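Local coordinates for exonuclease mut-7 homolog (Aedes aegypti, PDB 7JW2), which probably acts as a magnesium-dependent 3'-5' exoribonuclease that trims the 3' ends of Argonaute-bound microRNAs, the chain here being its exonuclease domain, at residues A[36-40]-A[99-103]; A[73-77]-A[107-111]; A[4-8]-A[57-61]; A[24-29]-A[78-83]; A[84-89]-A[118-122]. All coordinates share one frame; numbering follows the deposited sequence.

Contact 1 of 5, residues A[36-40]-A[99-103]; sequences FASEW and DISMF. Unlike the reference sequence in segment 36-40: Ala-37 (reference Asp).
Asp-99 OD2 is gripped twice: Ser-38 OG donates to it over 2.7 Å, approaching from above the carboxylate plane, and water 1 donates a second bond of 2.8 Å. That water also accepts from Ser-38 N, tying the carboxylate to the strand backbone. A first torsion of 64° seats Ser-38 OG between its own N and carbonyl carbon, facing the helix. Trp-40 NE1 divides its N-H between Asp-99 OD1 at 3.2 Å and Ser-38 OG at 3.0 Å; both bonds are bent (135° and 136°), and each acceptor is tilted out of the indole plane. Both oxygens of the carboxylate are thus bonded, which should limit its rotation. Beside this polar cluster, Met-102 runs past the indole in the opposite direction and sets SD over one face, 3.6 Å from the centroid of the six-membered ring, a Met-aromatic contact. The Phe-103 ring lies nearly parallel to that ring but slid aside, with CE1 3.5 Å from Trp-40 CZ2. Phe-36 CZ touches Ile-100 CD1 more loosely. Ala-37 stands where the reference sequence has Asp, two positions before Glu-39. Strand 33-40 is consistent with the first motif of a DEDD exonuclease, and its meeting with helix 96-106, which carries Asp-99, with the metal-binding active site of this RNase H-like fold.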
# COMPACT_ATOMS: atom_id res chain seq x y z
N PHE A 36 -5.34 14.44 -11.25
CA PHE A 36 -5.19 13.23 -12.04
C PHE A 36 -5.41 13.50 -13.52
O PHE A 36 -6.13 14.42 -13.92
CB PHE A 36 -6.09 12.07 -11.55
CG PHE A 36 -7.56 12.23 -11.83
CD1 PHE A 36 -8.13 11.78 -13.01
CD2 PHE A 36 -8.38 12.77 -10.87
CE1 PHE A 36 -9.50 11.92 -13.24
CE2 PHE A 36 -9.75 12.91 -11.07
CZ PHE A 36 -10.31 12.48 -12.25
N ALA A 37 -4.77 12.64 -14.32
CA ALA A 37 -4.86 12.62 -15.77
C ALA A 37 -4.50 11.21 -16.22
O ALA A 37 -4.10 10.36 -15.41
CB ALA A 37 -3.94 13.66 -16.41
N SER A 38 -4.66 10.95 -17.52
CA SER A 38 -4.37 9.62 -18.04
C SER A 38 -3.97 9.71 -19.50
O SER A 38 -4.28 10.69 -20.19
CB SER A 38 -5.56 8.67 -17.86
OG SER A 38 -6.69 9.09 -18.61
N GLU A 39 -3.26 8.68 -19.95
CA GLU A 39 -2.87 8.54 -21.34
C GLU A 39 -3.34 7.18 -21.86
O GLU A 39 -3.24 6.17 -21.16
CB GLU A 39 -1.34 8.67 -21.55
CG GLU A 39 -0.68 9.90 -20.92
CD GLU A 39 -1.32 11.21 -21.33
OE1 GLU A 39 -1.30 12.16 -20.50
OE2 GLU A 39 -1.85 11.31 -22.46
N TRP A 40 -3.79 7.17 -23.11
CA TRP A 40 -4.43 6.00 -23.70
C TRP A 40 -3.66 5.54 -24.92
O TRP A 40 -3.04 6.34 -25.62
CB TRP A 40 -5.88 6.34 -24.07
CG TRP A 40 -6.70 6.62 -22.85
CD1 TRP A 40 -6.67 7.75 -22.08
CD2 TRP A 40 -7.65 5.75 -22.24
NE1 TRP A 40 -7.56 7.63 -21.03
CE2 TRP A 40 -8.16 6.41 -21.11
CE3 TRP A 40 -8.12 4.47 -22.55
CZ2 TRP A 40 -9.13 5.84 -20.29
CZ3 TRP A 40 -9.07 3.90 -21.73
CH2 TRP A 40 -9.57 4.59 -20.61
N ASP A 99 -12.48 10.37 -19.21
CA ASP A 99 -11.63 9.29 -18.71
C ASP A 99 -12.41 8.33 -17.83
O ASP A 99 -12.25 7.11 -17.94
CB ASP A 99 -10.44 9.83 -17.92
CG ASP A 99 -9.34 10.41 -18.80
OD1 ASP A 99 -9.34 10.15 -20.03
OD2 ASP A 99 -8.47 11.12 -18.24
N ILE A 100 -13.26 8.86 -16.95
CA ILE A 100 -13.91 8.02 -15.94
C ILE A 100 -14.89 7.06 -16.59
O ILE A 100 -14.95 5.88 -16.24
CB ILE A 100 -14.58 8.89 -14.86
CG1 ILE A 100 -13.52 9.59 -14.03
CG2 ILE A 100 -15.45 8.02 -13.97
CD1 ILE A 100 -14.07 10.63 -13.06
N SER A 101 -15.69 7.54 -17.55
CA SER A 101 -16.59 6.64 -18.26
C SER A 101 -15.81 5.57 -19.01
O SER A 101 -16.20 4.40 -19.03
CB SER A 101 -17.49 7.43 -19.21
OG SER A 101 -18.13 8.48 -18.51
N MET A 102 -14.70 5.96 -19.63
CA MET A 102 -13.90 5.00 -20.38
C MET A 102 -13.21 4.00 -19.46
O MET A 102 -13.03 2.84 -19.85
CB MET A 102 -12.87 5.75 -21.23
CG MET A 102 -12.33 4.93 -22.38
SD MET A 102 -11.38 5.95 -23.55
CE MET A 102 -12.70 6.94 -24.25
N PHE A 103 -12.81 4.41 -18.24
CA PHE A 103 -12.26 3.45 -17.28
C PHE A 103 -13.24 2.33 -16.99
O PHE A 103 -12.83 1.19 -16.74
CB PHE A 103 -11.91 4.12 -15.94
CG PHE A 103 -10.73 5.06 -15.98
CD1 PHE A 103 -9.66 4.85 -16.84
CD2 PHE A 103 -10.68 6.14 -15.12
CE1 PHE A 103 -8.58 5.73 -16.85
CE2 PHE A 103 -9.60 7.01 -15.12
CZ PHE A 103 -8.56 6.82 -15.99
O HOH W 1 -6.41 12.90 -18.97

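Contact 2 of 5, residues A[73-77]-A[107-111]; sequences PLDWA and LPSFN
A type I beta turn from Leu-107 to Phe-110, directly after helix 96-106, packs against the first turn of helix 73-84 in this RNase H-like domain, and Trp-76 is wedged between them, toward strand 50-56. With CG anti to the carbonyl carbon (chi1 -68°), the indole extends along Leu-107 and Phe-110. Leu-107 lays CD1 over one face of the six-membered ring, 3.9 Å from its centroid and 17° off the normal, a CH-pi contact; CD2 of the same leucine reaches toward the pyrrole part near NE1. Phe-110 meets the indole obliquely, the planes 48° apart, with Trp-76 CZ3 over the phenyl face and CE3 at 3.8 Å from Phe-110 CG. Strand 50-56 supports the group through Ile-53, which touches both Trp-76 and Leu-107. The turn itself is closed by Phe-110 N to Leu-107 O at 2.9 Å, and Phe-110 is then the centre of an inverse gamma turn. On the other side of helix 73-84, Leu-74 packs on Leu-74 of the second subunit. The Trp-76 side chain touches the turn's backbone, CB 3.7 Å from Phe-110 N; nearer the surface, Ser-109 OG rests against the proline ring, 3.3 Å from Pro-73 CB.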
# COMPACT_ATOMS: atom_id res chain seq x y z
N PRO A 73 -7.81 -6.80 -9.56
CA PRO A 73 -8.99 -6.08 -9.03
C PRO A 73 -8.80 -5.52 -7.63
O PRO A 73 -9.25 -4.40 -7.39
CB PRO A 73 -10.09 -7.13 -9.09
CG PRO A 73 -9.73 -7.95 -10.27
CD PRO A 73 -8.22 -8.08 -10.18
N LEU A 74 -8.14 -6.24 -6.72
CA LEU A 74 -7.92 -5.72 -5.37
C LEU A 74 -7.10 -4.43 -5.41
O LEU A 74 -7.37 -3.50 -4.64
CB LEU A 74 -7.22 -6.77 -4.51
CG LEU A 74 -6.77 -6.46 -3.07
CD1 LEU A 74 -5.46 -5.68 -2.99
CD2 LEU A 74 -7.86 -5.75 -2.32
N ASP A 75 -6.09 -4.37 -6.28
CA ASP A 75 -5.24 -3.18 -6.34
C ASP A 75 -6.03 -1.97 -6.82
O ASP A 75 -5.95 -0.88 -6.21
CB ASP A 75 -4.03 -3.44 -7.26
CG ASP A 75 -3.24 -4.67 -6.84
OD1 ASP A 75 -2.90 -4.82 -5.65
OD2 ASP A 75 -2.94 -5.51 -7.72
N TRP A 76 -6.81 -2.13 -7.88
CA TRP A 76 -7.63 -1.03 -8.38
C TRP A 76 -8.71 -0.65 -7.39
O TRP A 76 -9.00 0.53 -7.20
CB TRP A 76 -8.24 -1.38 -9.74
CG TRP A 76 -7.20 -1.47 -10.82
CD1 TRP A 76 -6.85 -2.58 -11.55
CD2 TRP A 76 -6.37 -0.41 -11.29
NE1 TRP A 76 -5.85 -2.26 -12.45
CE2 TRP A 76 -5.54 -0.93 -12.30
CE3 TRP A 76 -6.25 0.95 -10.95
CZ2 TRP A 76 -4.60 -0.15 -12.97
CZ3 TRP A 76 -5.32 1.72 -11.63
CH2 TRP A 76 -4.50 1.16 -12.62
N ALA A 77 -9.31 -1.64 -6.72
CA ALA A 77 -10.31 -1.31 -5.71
C ALA A 77 -9.69 -0.52 -4.57
O ALA A 77 -10.34 0.36 -3.99
CB ALA A 77 -10.96 -2.60 -5.21
N LEU A 107 -10.92 -0.58 -17.52
CA LEU A 107 -10.35 -0.98 -16.24
C LEU A 107 -11.50 -1.10 -15.25
O LEU A 107 -11.66 -0.26 -14.35
CB LEU A 107 -9.34 0.05 -15.74
CG LEU A 107 -7.88 0.13 -16.18
CD1 LEU A 107 -7.21 1.18 -15.29
CD2 LEU A 107 -7.17 -1.20 -16.07
N PRO A 108 -12.36 -2.11 -15.42
CA PRO A 108 -13.64 -2.09 -14.70
C PRO A 108 -13.53 -2.11 -13.19
O PRO A 108 -14.43 -1.59 -12.51
CB PRO A 108 -14.36 -3.33 -15.24
CG PRO A 108 -13.74 -3.55 -16.60
CD PRO A 108 -12.29 -3.20 -16.40
N SER A 109 -12.46 -2.69 -12.63
CA SER A 109 -12.29 -2.71 -11.17
C SER A 109 -11.92 -1.35 -10.60
O SER A 109 -12.09 -1.14 -9.40
CB SER A 109 -11.22 -3.73 -10.78
OG SER A 109 -11.59 -5.03 -11.19
N PHE A 110 -11.42 -0.43 -11.43
CA PHE A 110 -11.10 0.94 -11.00
C PHE A 110 -12.38 1.74 -11.13
O PHE A 110 -12.58 2.53 -12.05
CB PHE A 110 -9.96 1.51 -11.84
CG PHE A 110 -9.50 2.87 -11.40
CD1 PHE A 110 -9.30 3.15 -10.05
CD2 PHE A 110 -9.29 3.89 -12.32
CE1 PHE A 110 -8.89 4.41 -9.64
CE2 PHE A 110 -8.87 5.15 -11.91
CZ PHE A 110 -8.68 5.41 -10.57
N ASN A 111 -13.27 1.52 -10.16
CA ASN A 111 -14.67 1.93 -10.25
C ASN A 111 -14.83 3.28 -9.55
O ASN A 111 -15.22 3.36 -8.39
CB ASN A 111 -15.54 0.84 -9.63
CG ASN A 111 -17.01 1.19 -9.62
OD1 ASN A 111 -17.56 1.59 -10.64
ND2 ASN A 111 -17.64 1.03 -8.47

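Contact 3 of 5, residues A[4-8]-A[57-61]; sequences TLRLD and TWDDV
The irregular N-terminal segment 4-8 passes the tight turn 57-61 with the two backbones nearest at Leu-7 and Asp-59, whose CA atoms are 7.0 Å apart. The turn joins the antiparallel strands 50-56 and 61-65 in a beta hairpin and is pinned by Thr-57 N to Asp-60 O at 2.8 Å. Thr-57 OG1 stiffens it further, accepting from Asp-59 N in an ST turn and from Asp-60 N in an ST motif, both at 3.0 Å. Leu-7 carries the contact by laying its two methyls along this loop: CD1 is 3.7 Å from Val-61 CG2 and equally near Asp-60 N, while CD2 meets the carbonyl O of Trp-58. The Leu-7 and Val-61 side chains cross at about a right angle. Phe-190 of helix 179-205 also touches Leu-7. Asp-60 OD2 is hydrogen-bonded to His-13 of strand 12-15 and to His-11 just before it, which ties the turn to both. Arg-6 stretches from CG to NE along the surface and brings its guanidinium to the indole of Trp-58, the planes 19° apart but the approach oblique, so that NH2 meets the CE3 and CZ3 corner, with Arg-6 NH2 at 3.3 Å from Trp-58 CE3.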
# COMPACT_ATOMS: atom_id res chain seq x y z
N THR A 4 7.24 24.00 -17.71
CA THR A 4 7.99 22.84 -17.25
C THR A 4 7.58 22.49 -15.83
O THR A 4 7.07 23.33 -15.08
CB THR A 4 9.50 23.07 -17.31
OG1 THR A 4 9.82 24.26 -16.58
CG2 THR A 4 9.97 23.21 -18.75
N LEU A 5 7.84 21.23 -15.45
CA LEU A 5 7.54 20.76 -14.11
C LEU A 5 8.60 21.24 -13.13
O LEU A 5 9.80 20.98 -13.32
CB LEU A 5 7.48 19.23 -14.10
CG LEU A 5 7.27 18.53 -12.76
CD1 LEU A 5 5.96 18.96 -12.14
CD2 LEU A 5 7.32 17.01 -12.92
N ARG A 6 8.17 21.92 -12.07
CA ARG A 6 9.15 22.46 -11.12
C ARG A 6 9.69 21.42 -10.15
O ARG A 6 10.71 21.67 -9.51
CB ARG A 6 8.56 23.65 -10.36
CG ARG A 6 7.37 23.36 -9.48
CD ARG A 6 6.92 24.69 -8.90
NE ARG A 6 5.71 24.63 -8.10
CZ ARG A 6 5.65 24.13 -6.87
NH1 ARG A 6 6.74 23.62 -6.31
NH2 ARG A 6 4.50 24.14 -6.21
N LEU A 7 9.06 20.25 -10.06
CA LEU A 7 9.56 19.21 -9.17
C LEU A 7 10.87 18.62 -9.70
O LEU A 7 11.08 18.49 -10.91
CB LEU A 7 8.53 18.09 -9.02
CG LEU A 7 7.17 18.51 -8.46
CD1 LEU A 7 6.27 17.28 -8.35
CD2 LEU A 7 7.33 19.18 -7.11
N ASP A 8 11.74 18.25 -8.77
CA ASP A 8 12.95 17.52 -9.12
C ASP A 8 12.58 16.15 -9.69
O ASP A 8 11.53 15.58 -9.36
CB ASP A 8 13.84 17.37 -7.88
CG ASP A 8 15.00 16.43 -8.11
OD1 ASP A 8 15.37 15.71 -7.16
OD2 ASP A 8 15.55 16.42 -9.23
N THR A 57 0.65 15.23 -6.50
CA THR A 57 0.53 16.08 -5.31
C THR A 57 1.45 17.28 -5.50
O THR A 57 2.19 17.36 -6.47
CB THR A 57 0.92 15.31 -4.05
OG1 THR A 57 2.35 15.24 -3.97
CG2 THR A 57 0.37 13.90 -4.06
N TRP A 58 1.41 18.21 -4.54
CA TRP A 58 2.32 19.34 -4.66
C TRP A 58 3.78 18.93 -4.59
O TRP A 58 4.65 19.70 -5.01
CB TRP A 58 2.04 20.36 -3.55
CG TRP A 58 0.86 21.23 -3.83
CD1 TRP A 58 -0.30 21.27 -3.14
CD2 TRP A 58 0.73 22.18 -4.90
NE1 TRP A 58 -1.15 22.20 -3.69
CE2 TRP A 58 -0.54 22.76 -4.78
CE3 TRP A 58 1.57 22.59 -5.93
CZ2 TRP A 58 -1.00 23.74 -5.65
CZ3 TRP A 58 1.12 23.57 -6.80
CH2 TRP A 58 -0.15 24.13 -6.66
N ASP A 59 4.07 17.72 -4.10
CA ASP A 59 5.45 17.30 -3.85
C ASP A 59 5.93 16.16 -4.73
O ASP A 59 7.14 15.96 -4.82
CB ASP A 59 5.61 16.87 -2.38
CG ASP A 59 5.35 18.00 -1.42
OD1 ASP A 59 5.92 19.08 -1.64
OD2 ASP A 59 4.59 17.80 -0.45
N ASP A 60 5.02 15.40 -5.36
CA ASP A 60 5.40 14.20 -6.10
C ASP A 60 4.40 13.98 -7.22
O ASP A 60 3.22 14.31 -7.10
CB ASP A 60 5.42 12.94 -5.21
CG ASP A 60 6.49 12.99 -4.12
OD1 ASP A 60 6.20 13.48 -3.00
OD2 ASP A 60 7.61 12.52 -4.39
N VAL A 61 4.87 13.38 -8.31
CA VAL A 61 3.99 12.90 -9.36
C VAL A 61 4.23 11.41 -9.55
O VAL A 61 5.38 10.98 -9.67
CB VAL A 61 4.20 13.65 -10.69
CG1 VAL A 61 3.20 13.15 -11.71
CG2 VAL A 61 4.03 15.15 -10.47

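Contact 4 of 5, residues A[24-29]-A[78-83]; sequences MLSDLC and ALAKNV
This is a buried helix-helix contact in which helices 18-28 and 73-84 run side by side in nearly the same direction, 16° apart with short-segment axes 10.3 Å from each other, above one face of the central sheet. Leu-25 is the knob. With CG anti to the backbone N (chi1 -163°), both methyls reach into the hole formed by Ala-78, Leu-79, Asn-82 and Val-83. CD2 lies 4.0 Å from Ala-78 CB, and CD1 lies 4.1 Å from both Leu-79 CD1 and Val-83 CG2. One turn on, Leu-28 CB presses on Val-83 CG2 at 3.8 Å, while Met-24 CE reaches Leu-79 CD1 on the side nearer the sheet, where Leu-55 lies under both. The buried amide of Asn-82 is held at each end: ND2 donates to Ala-78 O at 3.0 Å, a carbonyl that also accepts from Asn-82 N, and OD1 accepts from Lys-18 of the second subunit. That subunit also packs Tyr-22 on Leu-25, so the helix pair also lies against it. Around Asn-82 the helix widens into a pi-type turn. A single knob-into-hole, Leu-25, locks two near-parallel helices of the helical layer on one face of the RNase H-like alpha/beta fold.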
# COMPACT_ATOMS: atom_id res chain seq x y z
N MET A 24 3.14 4.31 -3.44
CA MET A 24 2.32 5.44 -3.89
C MET A 24 1.06 5.57 -3.04
O MET A 24 0.71 6.68 -2.60
CB MET A 24 1.96 5.24 -5.37
CG MET A 24 0.90 6.23 -5.86
SD MET A 24 0.26 5.73 -7.47
CE MET A 24 -0.88 4.41 -6.96
N LEU A 25 0.34 4.47 -2.83
CA LEU A 25 -0.90 4.51 -2.05
C LEU A 25 -0.63 5.03 -0.64
O LEU A 25 -1.44 5.77 -0.08
CB LEU A 25 -1.55 3.13 -2.00
CG LEU A 25 -3.02 3.12 -1.57
CD1 LEU A 25 -3.84 3.95 -2.58
CD2 LEU A 25 -3.57 1.71 -1.51
N SER A 26 0.50 4.64 -0.06
CA SER A 26 0.85 5.11 1.28
C SER A 26 0.91 6.63 1.34
O SER A 26 0.42 7.24 2.30
CB SER A 26 2.20 4.51 1.69
OG SER A 26 2.64 5.07 2.91
N ASP A 27 1.49 7.26 0.32
CA ASP A 27 1.54 8.72 0.26
C ASP A 27 0.15 9.30 -0.01
O ASP A 27 -0.33 10.17 0.73
CB ASP A 27 2.54 9.15 -0.82
CG ASP A 27 2.58 10.66 -1.04
OD1 ASP A 27 2.12 11.42 -0.17
OD2 ASP A 27 3.11 11.08 -2.09
N LEU A 28 -0.53 8.79 -1.04
CA LEU A 28 -1.75 9.44 -1.51
C LEU A 28 -2.89 9.33 -0.52
O LEU A 28 -3.74 10.23 -0.46
CB LEU A 28 -2.19 8.86 -2.85
CG LEU A 28 -1.20 9.10 -3.98
CD1 LEU A 28 -1.79 8.55 -5.28
CD2 LEU A 28 -0.87 10.57 -4.14
N CYS A 29 -2.96 8.24 0.25
CA CYS A 29 -4.09 8.08 1.16
C CYS A 29 -4.10 9.11 2.28
O CYS A 29 -5.13 9.24 2.95
CB CYS A 29 -4.13 6.67 1.74
SG CYS A 29 -2.93 6.35 3.03
N ALA A 78 -8.43 -0.81 -4.23
CA ALA A 78 -7.78 -0.09 -3.15
C ALA A 78 -7.50 1.36 -3.55
O ALA A 78 -7.63 2.27 -2.72
CB ALA A 78 -6.48 -0.78 -2.74
N LEU A 79 -7.13 1.59 -4.80
CA LEU A 79 -6.93 2.96 -5.27
C LEU A 79 -8.24 3.73 -5.31
O LEU A 79 -8.31 4.90 -4.90
CB LEU A 79 -6.27 2.94 -6.65
CG LEU A 79 -5.97 4.31 -7.26
CD1 LEU A 79 -5.02 5.09 -6.36
CD2 LEU A 79 -5.40 4.14 -8.66
N ALA A 80 -9.30 3.09 -5.80
CA ALA A 80 -10.60 3.77 -5.82
C ALA A 80 -11.06 4.10 -4.41
O ALA A 80 -11.51 5.22 -4.13
CB ALA A 80 -11.63 2.92 -6.56
N LYS A 81 -10.91 3.16 -3.47
CA LYS A 81 -11.45 3.39 -2.14
C LYS A 81 -10.66 4.44 -1.38
O LYS A 81 -11.23 5.25 -0.64
CB LYS A 81 -11.48 2.09 -1.36
CG LYS A 81 -11.72 2.28 0.12
CD LYS A 81 -11.89 0.94 0.77
CE LYS A 81 -12.38 1.08 2.18
NZ LYS A 81 -12.11 -0.22 2.84
N ASN A 82 -9.33 4.42 -1.49
CA ASN A 82 -8.50 5.22 -0.61
C ASN A 82 -8.08 6.56 -1.21
O ASN A 82 -7.47 7.37 -0.50
CB ASN A 82 -7.27 4.42 -0.18
CG ASN A 82 -7.64 3.30 0.77
OD1 ASN A 82 -7.97 3.55 1.92
ND2 ASN A 82 -7.61 2.06 0.28
N VAL A 83 -8.46 6.83 -2.46
CA VAL A 83 -8.16 8.11 -3.10
C VAL A 83 -9.39 8.67 -3.80
O VAL A 83 -9.85 9.77 -3.47
CB VAL A 83 -6.99 7.97 -4.10
CG1 VAL A 83 -6.76 9.27 -4.86
CG2 VAL A 83 -5.71 7.55 -3.36

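Contact 5 of 5, residues A[84-89]-A[118-122]; sequences FNRDDV and STSAI
Van der Waals packing joins the loops at Ala-121, whose CB sits against two carbonyls, 3.3 Å from Val-89 O and 3.6 Å from Asp-87 O. Ser-120 adds its CB against Phe-84 O, also at 3.3 Å, and Asp-87 OD2 lies close to Ser-120 CA. Asp-87 OD2 also stands 3.5 Å from Ser-118 OG near the surface.

Among the polar atoms, carbonyls crowd together: Arg-86 O and Ser-120 O, two acceptors, are 3.2 Å apart. Lys-91 NZ donates to Phe-84 O, Val-89 O and Ser-120 O, and its positive charge probably eases the crowding of Ser-120 O. Water 2 spans the loops, giving a bond of 2.8 Å to Ser-120 OG and a weak one to Asn-85 O; Ser-120 OG also bonds with Met-113 O, while Asn-85 OD1 accepts from Met-113 N.

Both loops lead into neighbouring parallel strands, 90-93 and 122-124, at one margin of the sheet, and the strands are joined by a beta-alpha-beta crossover through helix 96-106. The second loop turns as type I' from Thr-119 to Ile-122, overlapped at its start by an ST turn in which Ser-118 OG accepts from Ser-120 N.

Within the first loop, which includes a type I turn from Arg-86 to Val-89, charge pairing is side-on: Arg-86 NE meets Asp-88 OD1 and NH2 meets OD2 in a salt bridge, the latter straight (170°) and in the guanidinium plane. Val-89 CG2 lies over one face of that guanidinium, 3.5 Å above its centre.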
# COMPACT_ATOMS: atom_id res chain seq x y z
N PHE A 84 -9.95 7.95 -4.77
CA PHE A 84 -10.91 8.58 -5.67
C PHE A 84 -12.30 8.70 -5.07
O PHE A 84 -12.95 9.75 -5.21
CB PHE A 84 -10.96 7.84 -6.99
CG PHE A 84 -9.84 8.20 -7.89
CD1 PHE A 84 -8.58 7.65 -7.69
CD2 PHE A 84 -10.01 9.15 -8.89
CE1 PHE A 84 -7.52 8.00 -8.50
CE2 PHE A 84 -8.95 9.50 -9.70
CZ PHE A 84 -7.70 8.93 -9.51
N ASN A 85 -12.79 7.66 -4.41
CA ASN A 85 -14.16 7.66 -3.88
C ASN A 85 -14.22 8.12 -2.44
O ASN A 85 -14.94 7.55 -1.61
CB ASN A 85 -14.76 6.26 -4.03
CG ASN A 85 -14.93 5.86 -5.47
OD1 ASN A 85 -15.06 6.71 -6.35
ND2 ASN A 85 -14.93 4.56 -5.72
N ARG A 86 -13.45 9.15 -2.11
CA ARG A 86 -13.42 9.74 -0.78
C ARG A 86 -13.86 11.19 -0.87
O ARG A 86 -13.30 11.96 -1.65
CB ARG A 86 -12.02 9.66 -0.20
CG ARG A 86 -11.61 8.30 0.23
CD ARG A 86 -10.20 8.34 0.73
NE ARG A 86 -10.06 9.25 1.87
CZ ARG A 86 -8.89 9.54 2.43
NH1 ARG A 86 -7.78 9.01 1.93
NH2 ARG A 86 -8.83 10.36 3.47
N ASP A 87 -14.85 11.56 -0.07
CA ASP A 87 -15.32 12.94 -0.07
C ASP A 87 -14.35 13.89 0.63
O ASP A 87 -14.51 15.11 0.49
CB ASP A 87 -16.70 13.03 0.59
CG ASP A 87 -17.81 12.51 -0.31
OD1 ASP A 87 -18.90 12.19 0.22
OD2 ASP A 87 -17.61 12.41 -1.53
N ASP A 88 -13.37 13.38 1.38
CA ASP A 88 -12.46 14.23 2.14
C ASP A 88 -11.13 14.47 1.43
O ASP A 88 -10.21 15.02 2.03
CB ASP A 88 -12.22 13.65 3.56
CG ASP A 88 -11.67 12.22 3.54
OD1 ASP A 88 -11.83 11.52 2.53
OD2 ASP A 88 -11.07 11.79 4.56
N VAL A 89 -11.01 14.04 0.17
CA VAL A 89 -9.83 14.33 -0.65
C VAL A 89 -10.29 15.02 -1.92
O VAL A 89 -11.12 14.48 -2.66
CB VAL A 89 -9.04 13.05 -0.98
CG1 VAL A 89 -7.75 13.42 -1.70
CG2 VAL A 89 -8.78 12.25 0.28
N SER A 118 -23.08 12.14 -6.11
CA SER A 118 -21.80 12.42 -5.47
C SER A 118 -20.72 12.64 -6.52
O SER A 118 -20.50 11.79 -7.39
CB SER A 118 -21.38 11.29 -4.53
OG SER A 118 -20.22 11.66 -3.80
N THR A 119 -20.04 13.78 -6.42
CA THR A 119 -18.85 14.06 -7.20
C THR A 119 -17.63 13.34 -6.66
O THR A 119 -16.57 13.39 -7.30
CB THR A 119 -18.57 15.57 -7.19
OG1 THR A 119 -18.39 15.99 -5.83
CG2 THR A 119 -19.72 16.32 -7.80
N SER A 120 -17.74 12.71 -5.49
CA SER A 120 -16.59 12.16 -4.78
C SER A 120 -15.50 13.21 -4.62
O SER A 120 -14.31 12.89 -4.59
CB SER A 120 -16.04 10.91 -5.46
OG SER A 120 -17.03 9.89 -5.52
N ALA A 121 -15.91 14.49 -4.55
CA ALA A 121 -14.98 15.61 -4.44
C ALA A 121 -14.02 15.68 -5.64
O ALA A 121 -12.88 16.11 -5.50
CB ALA A 121 -14.20 15.55 -3.12
N ILE A 122 -14.48 15.25 -6.81
CA ILE A 122 -13.72 15.42 -8.05
C ILE A 122 -14.17 16.73 -8.70
O ILE A 122 -15.33 16.87 -9.10
CB ILE A 122 -13.92 14.23 -9.00
CG1 ILE A 122 -13.39 12.93 -8.38
CG2 ILE A 122 -13.21 14.49 -10.34
CD1 ILE A 122 -13.95 11.68 -9.06
O HOH W 2 -17.65 8.72 -3.05

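Contacts 1, 2 and 5 converge on a chain of aromatic rings: Phe-103 CE2 meets Phe-110 CE2 at 3.8 Å, Phe-110 CZ meets Phe-84 CE1 at 3.5 Å, and Phe-84 CE2 meets Phe-36 CD2 at 3.5 Å. Contact 4 shares helix 73-84 with contact 2 and passes into contact 5 where Arg-86 NH1 approaches Cys-29 O at 2.9 Å. Contacts 2 and 4 both face the second subunit. Contact 3 joins only contact 4, through Thr-57 on Leu-28; its centre lies about 21 Å from that of contact 1, across the chain's centre. Contact 1 marks the probable active site, with contact 2 centred about 13 Å and contact 5 about 16 Å from it.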